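Local structure of DegV family protein (Eubacterium eligens, 3FDJ) at residues Met4-Asp9 with Lys15-Met20; Ser10-Lys15 with Ile124-Leu129; Asp66-Ala71 with Ile78-Ile83. The protein probably binds a fatty acid or related lipid, as other DegV family members do, although its own function has not been established. All coordinates share one frame; numbering follows the deposited sequence. Where two conformers were deposited one is given.

Contact 1 of 3, residues Met4-Asp9 with Lys15-Met20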
loop_
_atom_site.group_PDB
_atom_site.type_symbol
_atom_site.label_atom_id
_atom_site.label_comp_id
_atom_site.label_asym_id
_atom_site.label_seq_id
_atom_site.Cartn_x
_atom_site.Cartn_y
_atom_site.Cartn_z
HETATM N N MSE A 4 -3.634 -15.011 -16.978
HETATM C CA MSE A 4 -3.163 -13.628 -16.791
HETATM C C MSE A 4 -2.194 -13.509 -15.624
HETATM O O MSE A 4 -2.149 -14.362 -14.747
HETATM C CB MSE A 4 -4.329 -12.682 -16.604
HETATM C CG MSE A 4 -5.358 -12.834 -17.687
HETATM SE SE MSE A 4 -6.611 -11.342 -17.687
HETATM C CE MSE A 4 -8.066 -12.278 -18.518
ATOM N N ARG A 5 -1.386 -12.470 -15.645
ATOM C CA ARG A 5 -0.370 -12.257 -14.642
ATOM C C ARG A 5 -0.632 -10.938 -13.932
ATOM O O ARG A 5 -0.856 -9.906 -14.585
ATOM C CB ARG A 5 0.998 -12.184 -15.294
ATOM C CG ARG A 5 2.134 -11.809 -14.361
ATOM C CD ARG A 5 3.477 -11.883 -15.083
ATOM N NE ARG A 5 3.824 -13.264 -15.179
ATOM C CZ ARG A 5 4.710 -13.903 -14.417
ATOM N NH1 ARG A 5 5.475 -13.278 -13.523
ATOM N NH2 ARG A 5 4.860 -15.188 -14.601
ATOM N N LEU A 6 -0.567 -10.974 -12.609
ATOM C CA LEU A 6 -0.631 -9.785 -11.776
ATOM C C LEU A 6 0.773 -9.415 -11.241
ATOM O O LEU A 6 1.522 -10.273 -10.785
ATOM C CB LEU A 6 -1.635 -10.000 -10.627
ATOM C CG LEU A 6 -3.065 -10.366 -11.035
ATOM C CD1 LEU A 6 -3.989 -10.479 -9.774
ATOM C CD2 LEU A 6 -3.642 -9.411 -12.070
ATOM N N VAL A 7 1.121 -8.135 -11.321
ATOM C CA VAL A 7 2.409 -7.634 -10.849
ATOM C C VAL A 7 2.142 -6.412 -9.980
ATOM O O VAL A 7 1.220 -5.621 -10.277
ATOM C CB VAL A 7 3.332 -7.265 -12.041
ATOM C CG1 VAL A 7 4.697 -6.758 -11.571
ATOM C CG2 VAL A 7 3.555 -8.487 -12.979
ATOM N N ALA A 8 2.910 -6.252 -8.905
ATOM C CA ALA A 8 2.787 -5.043 -8.091
ATOM C C ALA A 8 4.115 -4.675 -7.507
ATOM O O ALA A 8 4.955 -5.532 -7.280
ATOM C CB ALA A 8 1.763 -5.252 -6.968
ATOM N N ASP A 9 4.327 -3.388 -7.241
ATOM C CA ASP A 9 5.465 -3.054 -6.425
ATOM C C ASP A 9 5.275 -3.503 -4.966
ATOM O O ASP A 9 4.154 -3.751 -4.493
ATOM C CB ASP A 9 5.843 -1.598 -6.541
ATOM C CG ASP A 9 4.843 -0.704 -5.925
ATOM O OD1 ASP A 9 4.680 -0.781 -4.669
ATOM O OD2 ASP A 9 4.250 0.110 -6.681
ATOM N N LYS A 15 3.622 -11.042 -1.131
ATOM C CA LYS A 15 4.516 -11.754 -2.045
ATOM C C LYS A 15 3.808 -12.834 -2.862
ATOM O O LYS A 15 4.380 -13.327 -3.833
ATOM C CB LYS A 15 5.670 -12.385 -1.264
ATOM C CG LYS A 15 6.905 -11.504 -1.113
ATOM C CD LYS A 15 6.838 -10.586 0.085
ATOM C CE LYS A 15 8.153 -9.802 0.249
ATOM N NZ LYS A 15 7.961 -8.582 1.090
ATOM N N GLU A 16 2.592 -13.202 -2.470
ATOM C CA GLU A 16 1.792 -14.196 -3.166
ATOM C C GLU A 16 0.310 -13.843 -3.122
ATOM O O GLU A 16 -0.149 -13.086 -2.261
ATOM C CB GLU A 16 1.992 -15.596 -2.542
ATOM C CG GLU A 16 1.426 -15.717 -1.112
ATOM C CD GLU A 16 1.505 -17.134 -0.535
ATOM O OE1 GLU A 16 1.591 -18.110 -1.321
ATOM O OE2 GLU A 16 1.480 -17.255 0.722
ATOM N N LEU A 17 -0.431 -14.399 -4.060
ATOM C CA LEU A 17 -1.866 -14.286 -4.119
ATOM C C LEU A 17 -2.309 -15.709 -4.434
ATOM O O LEU A 17 -2.182 -16.163 -5.574
ATOM C CB LEU A 17 -2.238 -13.330 -5.248
ATOM C CG LEU A 17 -3.158 -12.117 -5.163
ATOM C CD1 LEU A 17 -3.083 -11.384 -3.861
ATOM C CD2 LEU A 17 -2.844 -11.204 -6.366
ATOM N N ARG A 18 -2.785 -16.437 -3.426
ATOM C CA ARG A 18 -2.994 -17.862 -3.602
ATOM C C ARG A 18 -4.008 -18.049 -4.716
ATOM O O ARG A 18 -5.028 -17.380 -4.732
ATOM C CB ARG A 18 -3.445 -18.532 -2.294
ATOM C CG ARG A 18 -3.567 -20.048 -2.358
ATOM C CD ARG A 18 -2.230 -20.813 -2.601
ATOM N NE ARG A 18 -1.241 -20.646 -1.521
ATOM C CZ ARG A 18 -0.200 -21.456 -1.295
ATOM N NH1 ARG A 18 0.014 -22.535 -2.051
ATOM N NH2 ARG A 18 0.633 -21.199 -0.284
ATOM N N GLY A 19 -3.671 -18.899 -5.673
ATOM C CA GLY A 19 -4.518 -19.182 -6.835
ATOM C C GLY A 19 -4.234 -18.352 -8.079
ATOM O O GLY A 19 -4.804 -18.612 -9.134
HETATM N N MSE A 20 -3.360 -17.356 -7.953
HETATM C CA MSE A 20 -3.033 -16.448 -9.053
HETATM C C MSE A 20 -1.556 -16.518 -9.392
HETATM O O MSE A 20 -0.741 -16.975 -8.588
HETATM C CB MSE A 20 -3.330 -15.013 -8.645
HETATM C CG MSE A 20 -4.779 -14.648 -8.647
HETATM SE SE MSE A 20 -5.477 -14.300 -10.433
HETATM C CE MSE A 20 -3.861 -13.673 -11.321
#

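Contact 2 of 3, residues Ser10-Lys15 with Ile124-Leu129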
loop_
_atom_site.group_PDB
_atom_site.type_symbol
_atom_site.label_atom_id
_atom_site.label_comp_id
_atom_site.label_asym_id
_atom_site.label_seq_id
_atom_site.Cartn_x
_atom_site.Cartn_y
_atom_site.Cartn_z
ATOM N N SER A 10 6.399 -3.588 -4.265
ATOM C CA SER A 10 6.446 -4.156 -2.916
ATOM C C SER A 10 5.719 -3.312 -1.855
ATOM O O SER A 10 5.537 -3.774 -0.735
ATOM C CB SER A 10 7.909 -4.388 -2.507
ATOM O OG SER A 10 8.593 -3.156 -2.303
ATOM N N ALA A 11 5.275 -2.106 -2.211
ATOM C CA ALA A 11 4.387 -1.333 -1.326
ATOM C C ALA A 11 3.047 -2.038 -1.090
ATOM O O ALA A 11 2.306 -1.625 -0.200
ATOM C CB ALA A 11 4.159 0.060 -1.847
ATOM N N CYS A 12 2.738 -3.082 -1.864
ATOM C CA CYS A 12 1.521 -3.869 -1.637
ATOM C C CYS A 12 1.618 -4.800 -0.421
ATOM O O CYS A 12 0.617 -5.379 -0.005
ATOM C CB CYS A 12 1.154 -4.666 -2.883
ATOM S SG CYS A 12 2.212 -6.053 -3.191
ATOM N N ASP A 13 2.827 -4.942 0.130
ATOM C CA ASP A 13 3.112 -5.718 1.365
ATOM C C ASP A 13 3.037 -7.251 1.208
ATOM O O ASP A 13 3.336 -7.968 2.171
ATOM C CB ASP A 13 2.202 -5.313 2.555
ATOM C CG ASP A 13 2.211 -3.801 2.858
ATOM O OD1 ASP A 13 3.315 -3.236 3.045
ATOM O OD2 ASP A 13 1.098 -3.199 2.962
ATOM N N ILE A 14 2.662 -7.758 0.034
ATOM C CA ILE A 14 2.457 -9.201 -0.150
ATOM C C ILE A 14 3.390 -9.738 -1.217
ATOM O O ILE A 14 3.900 -8.977 -2.056
ATOM C CB ILE A 14 0.985 -9.572 -0.455
ATOM C CG1 ILE A 14 0.476 -8.913 -1.737
ATOM C CG2 ILE A 14 0.111 -9.140 0.717
ATOM C CD1 ILE A 14 -0.812 -9.512 -2.295
ATOM N N LYS A 15 3.622 -11.042 -1.131
ATOM C CA LYS A 15 4.516 -11.754 -2.045
ATOM C C LYS A 15 3.808 -12.834 -2.862
ATOM O O LYS A 15 4.380 -13.327 -3.833
ATOM C CB LYS A 15 5.670 -12.385 -1.264
ATOM C CG LYS A 15 6.905 -11.504 -1.113
ATOM C CD LYS A 15 6.838 -10.586 0.085
ATOM C CE LYS A 15 8.153 -9.802 0.249
ATOM N NZ LYS A 15 7.961 -8.582 1.090
ATOM N N ILE A 124 -6.328 -4.652 -2.029
ATOM C CA ILE A 124 -7.735 -4.755 -2.419
ATOM C C ILE A 124 -7.901 -4.726 -3.949
ATOM O O ILE A 124 -8.700 -5.470 -4.512
ATOM C CB ILE A 124 -8.592 -3.688 -1.696
ATOM C CG1 ILE A 124 -8.789 -4.112 -0.241
ATOM C CG2 ILE A 124 -9.960 -3.505 -2.362
ATOM C CD1 ILE A 124 -9.698 -3.190 0.607
ATOM N N ILE A 125 -7.164 -3.860 -4.616
ATOM C CA ILE A 125 -7.183 -3.825 -6.081
ATOM C C ILE A 125 -6.741 -5.185 -6.665
ATOM O O ILE A 125 -7.421 -5.759 -7.512
ATOM C CB ILE A 125 -6.325 -2.663 -6.617
ATOM C CG1 ILE A 125 -6.972 -1.339 -6.216
ATOM C CG2 ILE A 125 -6.165 -2.751 -8.144
ATOM C CD1 ILE A 125 -6.073 -0.100 -6.382
ATOM N N LEU A 126 -5.622 -5.696 -6.182
ATOM C CA LEU A 126 -5.085 -6.982 -6.653
ATOM C C LEU A 126 -6.091 -8.103 -6.452
ATOM O O LEU A 126 -6.289 -8.931 -7.350
ATOM C CB LEU A 126 -3.782 -7.306 -5.940
ATOM C CG LEU A 126 -2.597 -6.484 -6.400
ATOM C CD1 LEU A 126 -1.495 -6.533 -5.353
ATOM C CD2 LEU A 126 -2.086 -6.999 -7.754
ATOM N N GLU A 127 -6.749 -8.111 -5.290
ATOM C CA GLU A 127 -7.744 -9.129 -5.018
ATOM C C GLU A 127 -8.973 -9.030 -5.929
ATOM O O GLU A 127 -9.602 -10.042 -6.244
ATOM C CB GLU A 127 -8.165 -9.126 -3.561
ATOM C CG GLU A 127 -7.062 -9.573 -2.592
ATOM C CD GLU A 127 -7.549 -9.601 -1.165
ATOM O OE1 GLU A 127 -8.765 -9.853 -0.969
ATOM O OE2 GLU A 127 -6.736 -9.393 -0.241
ATOM N N GLN A 128 -9.342 -7.817 -6.310
ATOM C CA GLN A 128 -10.468 -7.644 -7.205
ATOM C C GLN A 128 -10.117 -8.077 -8.627
ATOM O O GLN A 128 -10.964 -8.656 -9.316
ATOM C CB GLN A 128 -10.995 -6.211 -7.185
ATOM C CG GLN A 128 -12.281 -6.033 -7.964
ATOM C CD GLN A 128 -13.473 -6.790 -7.404
ATOM O OE1 GLN A 128 -13.487 -7.237 -6.251
ATOM N NE2 GLN A 128 -14.489 -6.942 -8.239
ATOM N N LEU A 129 -8.880 -7.814 -9.048
ATOM C CA LEU A 129 -8.382 -8.275 -10.334
ATOM C C LEU A 129 -8.449 -9.808 -10.339
ATOM O O LEU A 129 -8.967 -10.421 -11.298
ATOM C CB LEU A 129 -6.964 -7.800 -10.587
ATOM C CG LEU A 129 -6.805 -6.300 -10.888
ATOM C CD1 LEU A 129 -5.319 -5.912 -10.827
ATOM C CD2 LEU A 129 -7.491 -5.963 -12.231
#

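Contact 3 of 3, residues Asp66-Ala71 with Ile78-Ile83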
loop_
_atom_site.group_PDB
_atom_site.type_symbol
_atom_site.label_atom_id
_atom_site.label_comp_id
_atom_site.label_asym_id
_atom_site.label_seq_id
_atom_site.Cartn_x
_atom_site.Cartn_y
_atom_site.Cartn_z
ATOM N N ASP A 66 14.780 -3.003 -15.408
ATOM C CA ASP A 66 15.155 -4.420 -15.495
ATOM C C ASP A 66 14.360 -5.313 -14.528
ATOM O O ASP A 66 13.966 -6.423 -14.888
ATOM C CB ASP A 66 16.661 -4.617 -15.250
ATOM C CG ASP A 66 17.519 -4.204 -16.440
ATOM O OD1 ASP A 66 17.028 -4.240 -17.589
ATOM O OD2 ASP A 66 18.695 -3.846 -16.228
ATOM N N ALA A 67 14.123 -4.828 -13.311
ATOM C CA ALA A 67 13.327 -5.571 -12.319
ATOM C C ALA A 67 11.881 -5.740 -12.758
ATOM O O ALA A 67 11.271 -6.806 -12.575
ATOM C CB ALA A 67 13.383 -4.870 -10.952
ATOM N N TRP A 68 11.302 -4.686 -13.330
ATOM C CA TRP A 68 9.953 -4.803 -13.885
ATOM C C TRP A 68 9.923 -5.829 -15.002
ATOM O O TRP A 68 9.047 -6.674 -15.032
ATOM C CB TRP A 68 9.454 -3.474 -14.421
ATOM C CG TRP A 68 9.094 -2.443 -13.408
ATOM C CD1 TRP A 68 9.738 -1.242 -13.194
ATOM C CD2 TRP A 68 7.991 -2.461 -12.504
ATOM N NE1 TRP A 68 9.100 -0.531 -12.210
ATOM C CE2 TRP A 68 8.024 -1.251 -11.771
ATOM C CE3 TRP A 68 6.975 -3.378 -12.233
ATOM C CZ2 TRP A 68 7.093 -0.955 -10.775
ATOM C CZ3 TRP A 68 6.056 -3.072 -11.256
ATOM C CH2 TRP A 68 6.110 -1.865 -10.552
ATOM N N LEU A 69 10.871 -5.760 -15.928
ATOM C CA LEU A 69 10.874 -6.686 -17.067
ATOM C C LEU A 69 10.984 -8.123 -16.616
ATOM O O LEU A 69 10.286 -8.984 -17.139
ATOM C CB LEU A 69 11.990 -6.341 -18.059
ATOM C CG LEU A 69 11.791 -5.014 -18.798
ATOM C CD1 LEU A 69 13.027 -4.720 -19.683
ATOM C CD2 LEU A 69 10.514 -5.042 -19.660
ATOM N N GLU A 70 11.835 -8.369 -15.625
ATOM C CA GLU A 70 11.969 -9.708 -15.046
ATOM C C GLU A 70 10.610 -10.165 -14.508
ATOM O O GLU A 70 10.196 -11.298 -14.738
ATOM C CB GLU A 70 13.012 -9.712 -13.932
ATOM C CG GLU A 70 13.280 -11.080 -13.328
ATOM C CD GLU A 70 14.383 -11.073 -12.274
ATOM O OE1 GLU A 70 14.375 -10.201 -11.369
ATOM O OE2 GLU A 70 15.249 -11.966 -12.345
ATOM N N ALA A 71 9.892 -9.268 -13.844
ATOM C CA ALA A 71 8.613 -9.622 -13.228
ATOM C C ALA A 71 7.510 -9.884 -14.234
ATOM O O ALA A 71 6.579 -10.635 -13.955
ATOM C CB ALA A 71 8.166 -8.540 -12.255
ATOM N N ILE A 78 -1.105 -8.773 -18.714
ATOM C CA ILE A 78 -0.523 -8.362 -17.452
ATOM C C ILE A 78 -1.222 -7.132 -16.906
ATOM O O ILE A 78 -1.466 -6.159 -17.641
ATOM C CB ILE A 78 0.987 -8.037 -17.602
ATOM C CG1 ILE A 78 1.758 -9.207 -18.243
ATOM C CG2 ILE A 78 1.633 -7.621 -16.230
ATOM C CD1 ILE A 78 3.245 -8.912 -18.482
ATOM N N PHE A 79 -1.542 -7.186 -15.611
ATOM C CA PHE A 79 -1.970 -6.018 -14.866
ATOM C C PHE A 79 -0.868 -5.708 -13.870
ATOM O O PHE A 79 -0.371 -6.601 -13.169
ATOM C CB PHE A 79 -3.316 -6.234 -14.145
ATOM C CG PHE A 79 -4.488 -6.277 -15.066
ATOM C CD1 PHE A 79 -5.025 -5.104 -15.599
ATOM C CD2 PHE A 79 -5.056 -7.482 -15.428
ATOM C CE1 PHE A 79 -6.107 -5.160 -16.458
ATOM C CE2 PHE A 79 -6.136 -7.542 -16.324
ATOM C CZ PHE A 79 -6.645 -6.383 -16.843
ATOM N N VAL A 80 -0.484 -4.435 -13.820
ATOM C CA VAL A 80 0.552 -3.958 -12.908
ATOM C C VAL A 80 -0.062 -2.944 -11.976
ATOM O O VAL A 80 -0.632 -1.952 -12.451
ATOM C CB VAL A 80 1.708 -3.293 -13.677
ATOM C CG1 VAL A 80 2.861 -2.977 -12.711
ATOM C CG2 VAL A 80 2.209 -4.190 -14.834
ATOM N N VAL A 81 0.039 -3.155 -10.661
ATOM C CA VAL A 81 -0.493 -2.179 -9.695
ATOM C C VAL A 81 0.669 -1.450 -9.037
ATOM O O VAL A 81 1.624 -2.080 -8.583
ATOM C CB VAL A 81 -1.388 -2.862 -8.649
ATOM C CG1 VAL A 81 -1.980 -1.822 -7.654
ATOM C CG2 VAL A 81 -2.520 -3.648 -9.352
ATOM N N THR A 82 0.621 -0.123 -9.036
ATOM C CA THR A 82 1.697 0.660 -8.452
ATOM C C THR A 82 1.205 1.554 -7.319
ATOM O O THR A 82 0.044 1.908 -7.241
ATOM C CB THR A 82 2.453 1.568 -9.473
ATOM O OG1 THR A 82 1.660 2.706 -9.824
ATOM C CG2 THR A 82 2.860 0.791 -10.774
ATOM N N ILE A 83 2.127 1.891 -6.433
ATOM C CA ILE A 83 1.933 2.929 -5.431
ATOM C C ILE A 83 1.654 4.258 -6.157
ATOM O O ILE A 83 2.076 4.468 -7.305
ATOM C CB ILE A 83 3.176 2.988 -4.508
ATOM C CG1 ILE A 83 3.078 4.097 -3.427
ATOM C CG2 ILE A 83 4.411 3.156 -5.337
ATOM C CD1 ILE A 83 4.069 3.875 -2.285
#

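Contact 1 of 3, residues Met4-Asp9 with Lys15-Met20
Leu6 and Met20, a selenomethionine, bring the largest surfaces to this contact, with Leu17 as the third member of a small apolar cluster. Leu6, on strand 5-9, points toward the loop 15-20 and presents its CD1 methyl to both partners. CD1 of Leu6 lies 3.7 Å from CD2 of Leu17, the two side chains crossing at about a right angle. The selenomethionine chain bends at chi2 (-78°) and again at chi3, and the double bend carries its methyl CE up to the leucine. CE is 3.6 Å from CD1 of Leu6; its still shorter approach to CG is tighter than ordinary packing and, since Met20 was modelled in two conformers, doubtful in detail. A type II turn from Leu17 to Met20 brings these two residues to the strand together. It is closed by the backbone bond from Met20 N to Leu17 O (2.9 Å), with Gly19 at a positive phi. Gln130 of helix 120-134 touches both Leu17 and Met20, and its NE2 bonds to Arg18 O. The arrangement is that of a parallel beta-loop-beta connection: the chain leaving strand 5-9 folds back over one sheet face, beneath a covering helix, before entering the neighbouring parallel strand 21-30 of an alpha/beta domain.

Contact 2 of 3, residues Ser10-Lys15 with Ile124-Leu129
Cys12 and Ile14 approach Leu126 from the loop that follows strand 5-9, in a buried helix-to-loop contact of the N-terminal alpha/beta domain of the DegV fold. Ser10 opens a short 3-10 turn that runs to Cys12; its OG is bonded to Asp38 and to the backbone N of Leu27, which ties the start of the loop to its surroundings. Ala11 follows and rests on Met122 and Ile83 rather than on the helix segment 124-129. At Cys12 the CB points toward the helix and lies 4.1 Å from CD1 of Leu126, a little closer than the sulfur. Its SG sits between the backbone N and the carbonyl carbon (chi1 73°) and is thereby turned back on its own loop, where it accepts a weak but nearly straight bond from Ile14 N (3.7 Å, 165°). Asp13 N completes the 3-10 turn by bonding to Ser10 O at 3.1 Å. The residue takes up a positive phi of 72°, which turns the chain between the two apolar residues, and its OD1 accepts a bond from Gly259 N. Ile14 again faces the helix and offers the end of its longer branch, while Lys15 leads to the surface. Leu126 makes the helix side of the contact; its neighbour Glu127 pairs with Arg123, Arg227 and Lys225. Both loop residues thus converge on a single methyl: CD1 of Leu126 is 4.3 Å from CD1 of Ile14.

Contact 3 of 3, residues Asp66-Ala71 with Ile78-Ile83
Trp68 reaches from helix 65-72 to Val80 and Thr82 on strand 77-82, and its six-membered ring does the touching. CZ3 of Trp68 lies 3.5 Å from CG1 of Val80. The same methyl is 4.1 Å from CH2 and 4.2 Å from CE3 of the indole, so it sits close to the outer corner of the ring, approached obliquely. Two residues along, CG2 of Thr82 stands 4.2 Å from CH2 of Trp68, also at an oblique angle, and the indole thus spans successive side chains on one face of the strand.

The long reach of the indole is what makes the meeting possible, for the nearest alpha carbons, those of Trp68 and Val80, are 9.5 Å apart. The tryptophan's CB does not point straight at the strand; with CG anti to the carbonyl carbon (chi1 -72°) the ring system swings over to it. On Val80, CG1 is anti to the backbone N (chi1 -172°), which presents this methyl to the ring. Thr82 turns its CG2 to the indole while OG1 donates to the carbonyl O of Ile83 at 3.1 Å, from 40° above the carbonyl plane, a bond that is consistent with this rotation of the side chain.

Further out, Trp68 NE1 is bonded to Ser93 OG of helix 90-102, giving the buried indole nitrogen a polar partner, which should restrain the ring from its five-membered side. Val7 and Val25, from the strands 5-9 and 21-30, also pack against Trp68. In this protein, then, Trp68 fills the interface between helix 65-72 and the strand that follows it. The wider arrangement, a helix packed through apolar side chains on the face of a mixed sheet, is that of an alpha/beta domain.

In the fold
From the N terminus, strand 5-9 comes first, and contact 1 closes the short loop after it by folding residues 15-20 back onto the strand. Contact 2 begins within that loop, at residues 10-15, and bridges 109 residues to helix 120-134, so contacts 1 and 2 cross along the chain; they also touch in space, where Leu6, Ala8 and Leu17 meet the helix. Contact 3 closes the tight helix-to-strand connection and is nested inside the long loop of contact 2. Its strand 77-82 lies beside strand 5-9 in the sheet, and Val81 and Phe79 pack on helix 120-134. Together the three contacts join the sheet that holds strands 5-9 and 77-82 to helices 65-72 and 120-134.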